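Local atomic coordinates of core protein VP4 (Bluetongue virus, PDB entry 2JHP), a protein that caps the viral messenger RNA inside the bluetongue virus core, working as an assembly line of capping activities. Residues L551-M560 against L615-M626. Numbering follows the deposited sequence.
Sequences LSGHLYVTLM and LIAALREYKRKM
Tyr556 fits as a knob into the hole formed by Ala618, Glu621, Tyr622 and Lys625, where two helices of the C-terminal helical region pack at a shallow angle. The axes of 551-560 and 615-625 approach to 8.3 Å and cross at -32°, a closeness helped by small Ala618, whose CB lies 3.4 Å from Ser552 O. With CG anti to the backbone N (chi1 170°), the long, flat Tyr556 side chain can span from Ala618 to Lys625. Tyr556 CB rests 4.3 Å from Ala618 CB; its CD1 passes Glu621 CB, and its CE1 lies 3.7 Å from Glu621 CG, so the glutamate's methylenes pack obliquely against that side of the ring. Tyr556 OH comes 3.3 Å from Lys625 CD; lysine offers an apolar chain here, crossing the tyrosine at about a right angle, while its NZ hydrogen-bonds Asn534.

Branched leucines suit the buried side: Leu555 CD2 meets Leu619 CD2 at 3.6 Å, while Leu559 CD1 lies over one face of the Tyr622 ring. The hydroxyl of that buried tyrosine is satisfied by hydrogen bonds with Glu630 and Ser454. Flexible Met560, bent at chi2 and chi3, makes an oblique Met-aromatic contact, SD 4.8 Å from the Tyr622 ring centroid. Met560 CE lies 3.4 Å from Tyr622 CD1.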
loop_
_atom_site.group_PDB
_atom_site.type_symbol
_atom_site.label_atom_id
_atom_site.label_comp_id
_atom_site.label_asym_id
_atom_site.label_seq_id
_atom_site.Cartn_x
_atom_site.Cartn_y
_atom_site.Cartn_z
ATOM N N LEU A 551 -7.338 -10.528 36.493
ATOM C CA LEU A 551 -7.794 -10.806 35.131
ATOM C C LEU A 551 -8.836 -9.774 34.676
ATOM O O LEU A 551 -8.902 -9.431 33.493
ATOM C CB LEU A 551 -8.347 -12.230 35.035
ATOM C CG LEU A 551 -8.003 -13.047 33.781
ATOM C CD1 LEU A 551 -8.044 -14.540 34.091
ATOM C CD2 LEU A 551 -8.916 -12.712 32.599
ATOM N N SER A 552 -9.638 -9.288 35.629
ATOM C CA SER A 552 -10.600 -8.197 35.402
ATOM C C SER A 552 -9.902 -6.840 35.280
ATOM O O SER A 552 -10.270 -6.022 34.421
ATOM C CB SER A 552 -11.643 -8.141 36.528
ATOM O OG SER A 552 -11.071 -7.724 37.765
ATOM N N GLY A 553 -8.898 -6.610 36.135
ATOM C CA GLY A 553 -8.064 -5.393 36.089
ATOM C C GLY A 553 -7.289 -5.310 34.785
ATOM O O GLY A 553 -7.074 -4.227 34.234
ATOM N N HIS A 554 -6.889 -6.478 34.291
ATOM C CA HIS A 554 -6.217 -6.628 33.010
ATOM C C HIS A 554 -7.066 -6.089 31.867
ATOM O O HIS A 554 -6.551 -5.427 30.979
ATOM C CB HIS A 554 -5.921 -8.104 32.782
ATOM C CG HIS A 554 -5.048 -8.375 31.604
ATOM N ND1 HIS A 554 -5.454 -8.140 30.308
ATOM C CD2 HIS A 554 -3.795 -8.882 31.524
ATOM C CE1 HIS A 554 -4.479 -8.469 29.481
ATOM N NE2 HIS A 554 -3.461 -8.922 30.193
ATOM N N LEU A 555 -8.364 -6.377 31.893
ATOM C CA LEU A 555 -9.269 -5.942 30.821
ATOM C C LEU A 555 -9.584 -4.449 30.907
ATOM O O LEU A 555 -9.635 -3.748 29.890
ATOM C CB LEU A 555 -10.573 -6.760 30.829
ATOM C CG LEU A 555 -11.489 -6.581 29.609
ATOM C CD1 LEU A 555 -10.866 -7.133 28.325
ATOM C CD2 LEU A 555 -12.829 -7.243 29.861
ATOM N N TYR A 556 -9.812 -3.989 32.137
ATOM C CA TYR A 556 -10.175 -2.614 32.408
ATOM C C TYR A 556 -9.017 -1.694 32.030
ATOM O O TYR A 556 -9.230 -0.633 31.435
ATOM C CB TYR A 556 -10.569 -2.445 33.877
ATOM C CG TYR A 556 -10.726 -1.001 34.309
ATOM C CD1 TYR A 556 -11.965 -0.354 34.231
ATOM C CD2 TYR A 556 -9.627 -0.276 34.780
ATOM C CE1 TYR A 556 -12.101 0.978 34.619
ATOM C CE2 TYR A 556 -9.748 1.049 35.162
ATOM C CZ TYR A 556 -10.980 1.677 35.087
ATOM O OH TYR A 556 -11.078 2.996 35.483
ATOM N N VAL A 557 -7.796 -2.114 32.354
ATOM C CA VAL A 557 -6.619 -1.313 32.041
ATOM C C VAL A 557 -6.353 -1.274 30.533
ATOM O O VAL A 557 -6.171 -0.193 29.976
ATOM C CB VAL A 557 -5.374 -1.734 32.864
ATOM C CG1 VAL A 557 -4.113 -1.115 32.297
ATOM C CG2 VAL A 557 -5.543 -1.318 34.339
ATOM N N THR A 558 -6.372 -2.440 29.884
ATOM C CA THR A 558 -6.138 -2.535 28.438
ATOM C C THR A 558 -7.062 -1.606 27.660
ATOM O O THR A 558 -6.597 -0.845 26.810
ATOM C CB THR A 558 -6.286 -3.983 27.887
ATOM O OG1 THR A 558 -7.475 -4.576 28.415
ATOM C CG2 THR A 558 -5.090 -4.849 28.264
ATOM N N LEU A 559 -8.358 -1.652 27.973
ATOM C CA LEU A 559 -9.341 -0.753 27.357
ATOM C C LEU A 559 -9.160 0.738 27.718
ATOM O O LEU A 559 -9.074 1.612 26.836
ATOM C CB LEU A 559 -10.752 -1.190 27.727
ATOM C CG LEU A 559 -11.332 -2.375 26.966
ATOM C CD1 LEU A 559 -12.649 -2.785 27.612
ATOM C CD2 LEU A 559 -11.520 -2.031 25.497
ATOM N N MET A 560 -9.091 1.011 29.018
ATOM C CA MET A 560 -9.088 2.366 29.536
ATOM C C MET A 560 -7.796 3.100 29.199
ATOM O O MET A 560 -7.793 4.316 29.100
ATOM C CB MET A 560 -9.331 2.331 31.044
ATOM C CG MET A 560 -9.779 3.645 31.663
ATOM S SD MET A 560 -11.448 4.135 31.230
ATOM C CE MET A 560 -12.406 2.914 32.106
ATOM N N LEU A 615 -14.980 -10.432 34.116
ATOM C CA LEU A 615 -14.955 -9.750 32.831
ATOM C C LEU A 615 -16.131 -8.786 32.663
ATOM O O LEU A 615 -15.948 -7.680 32.153
ATOM C CB LEU A 615 -14.887 -10.758 31.674
ATOM C CG LEU A 615 -13.740 -11.784 31.660
ATOM C CD1 LEU A 615 -13.789 -12.620 30.386
ATOM C CD2 LEU A 615 -12.356 -11.150 31.823
ATOM N N ILE A 616 -17.322 -9.179 33.111
ATOM C CA ILE A 616 -18.481 -8.283 33.024
ATOM C C ILE A 616 -18.357 -7.091 33.983
ATOM O O ILE A 616 -18.819 -5.985 33.662
ATOM C CB ILE A 616 -19.859 -9.014 33.178
ATOM C CG1 ILE A 616 -20.025 -9.667 34.553
ATOM C CG2 ILE A 616 -20.053 -10.035 32.069
ATOM C CD1 ILE A 616 -20.784 -8.823 35.568
ATOM N N ALA A 617 -17.726 -7.322 35.140
ATOM C CA ALA A 617 -17.401 -6.255 36.095
ATOM C C ALA A 617 -16.462 -5.217 35.468
ATOM O O ALA A 617 -16.648 -4.008 35.663
ATOM C CB ALA A 617 -16.791 -6.832 37.378
ATOM N N ALA A 618 -15.470 -5.689 34.713
ATOM C CA ALA A 618 -14.545 -4.796 34.026
ATOM C C ALA A 618 -15.299 -3.921 33.029
ATOM O O ALA A 618 -15.131 -2.693 33.034
ATOM C CB ALA A 618 -13.431 -5.584 33.329
ATOM N N LEU A 619 -16.136 -4.554 32.198
ATOM C CA LEU A 619 -16.892 -3.855 31.153
ATOM C C LEU A 619 -17.840 -2.806 31.735
ATOM O O LEU A 619 -17.948 -1.697 31.208
ATOM C CB LEU A 619 -17.674 -4.842 30.265
ATOM C CG LEU A 619 -17.152 -5.398 28.921
ATOM C CD1 LEU A 619 -16.401 -4.356 28.079
ATOM C CD2 LEU A 619 -16.306 -6.651 29.097
ATOM N N ARG A 620 -18.518 -3.166 32.824
ATOM C CA ARG A 620 -19.425 -2.251 33.518
ATOM C C ARG A 620 -18.667 -1.045 34.042
ATOM O O ARG A 620 -19.122 0.093 33.898
ATOM C CB ARG A 620 -20.129 -2.947 34.678
ATOM C CG ARG A 620 -21.343 -3.750 34.282
ATOM C CD ARG A 620 -22.186 -4.045 35.513
ATOM N NE ARG A 620 -22.989 -5.251 35.336
ATOM C CZ ARG A 620 -23.834 -5.741 36.238
ATOM N NH1 ARG A 620 -24.010 -5.129 37.406
ATOM N NH2 ARG A 620 -24.509 -6.851 35.965
ATOM N N GLU A 621 -17.507 -1.306 34.643
ATOM C CA GLU A 621 -16.659 -0.254 35.184
ATOM C C GLU A 621 -16.170 0.648 34.066
ATOM O O GLU A 621 -16.011 1.856 34.260
ATOM C CB GLU A 621 -15.473 -0.848 35.947
ATOM C CG GLU A 621 -14.865 0.102 36.972
ATOM C CD GLU A 621 -15.889 0.610 37.975
ATOM O OE1 GLU A 621 -16.376 -0.195 38.801
ATOM O OE2 GLU A 621 -16.211 1.817 37.928
ATOM N N TYR A 622 -15.948 0.058 32.896
ATOM C CA TYR A 622 -15.463 0.808 31.745
ATOM C C TYR A 622 -16.517 1.765 31.176
ATOM O O TYR A 622 -16.239 2.954 30.984
ATOM C CB TYR A 622 -14.937 -0.136 30.661
ATOM C CG TYR A 622 -14.462 0.598 29.431
ATOM C CD1 TYR A 622 -13.173 1.137 29.369
ATOM C CD2 TYR A 622 -15.303 0.768 28.333
ATOM C CE1 TYR A 622 -12.730 1.823 28.240
ATOM C CE2 TYR A 622 -14.873 1.448 27.206
ATOM C CZ TYR A 622 -13.583 1.971 27.166
ATOM O OH TYR A 622 -13.164 2.645 26.049
ATOM N N LYS A 623 -17.720 1.243 30.912
ATOM C CA LYS A 623 -18.811 2.058 30.367
ATOM C C LYS A 623 -19.326 3.074 31.381
ATOM O O LYS A 623 -19.827 4.134 31.000
ATOM C CB LYS A 623 -19.965 1.189 29.840
ATOM C CG LYS A 623 -20.997 0.730 30.872
ATOM C CD LYS A 623 -22.321 0.404 30.198
ATOM C CE LYS A 623 -23.370 -0.052 31.198
ATOM N NZ LYS A 623 -24.636 -0.399 30.502
ATOM N N ARG A 624 -19.199 2.742 32.667
ATOM C CA ARG A 624 -19.593 3.638 33.749
ATOM C C ARG A 624 -18.641 4.829 33.814
ATOM O O ARG A 624 -19.015 5.904 34.285
ATOM C CB ARG A 624 -19.621 2.891 35.087
ATOM C CG ARG A 624 -20.836 3.204 35.960
ATOM C CD ARG A 624 -20.499 4.079 37.164
ATOM N NE ARG A 624 -19.901 5.361 36.794
ATOM C CZ ARG A 624 -19.889 6.444 37.570
ATOM N NH1 ARG A 624 -20.459 6.425 38.772
ATOM N NH2 ARG A 624 -19.316 7.559 37.137
ATOM N N LYS A 625 -17.413 4.635 33.336
ATOM C CA LYS A 625 -16.445 5.721 33.250
ATOM C C LYS A 625 -16.597 6.540 31.970
ATOM O O LYS A 625 -16.111 7.671 31.898
ATOM C CB LYS A 625 -15.016 5.203 33.388
ATOM C CG LYS A 625 -14.469 5.289 34.797
ATOM C CD LYS A 625 -12.979 5.577 34.767
ATOM C CE LYS A 625 -12.491 6.106 36.100
ATOM N NZ LYS A 625 -12.920 7.516 36.343
ATOM N N MET A 626 -17.267 5.965 30.968
ATOM C CA MET A 626 -17.573 6.676 29.713
ATOM C C MET A 626 -18.777 6.124 28.933
ATOM O O MET A 626 -18.686 5.099 28.243
ATOM C CB MET A 626 -16.335 6.786 28.808
ATOM C CG MET A 626 -15.445 5.557 28.772
ATOM S SD MET A 626 -13.823 5.961 28.103
ATOM C CE MET A 626 -13.077 6.906 29.434
#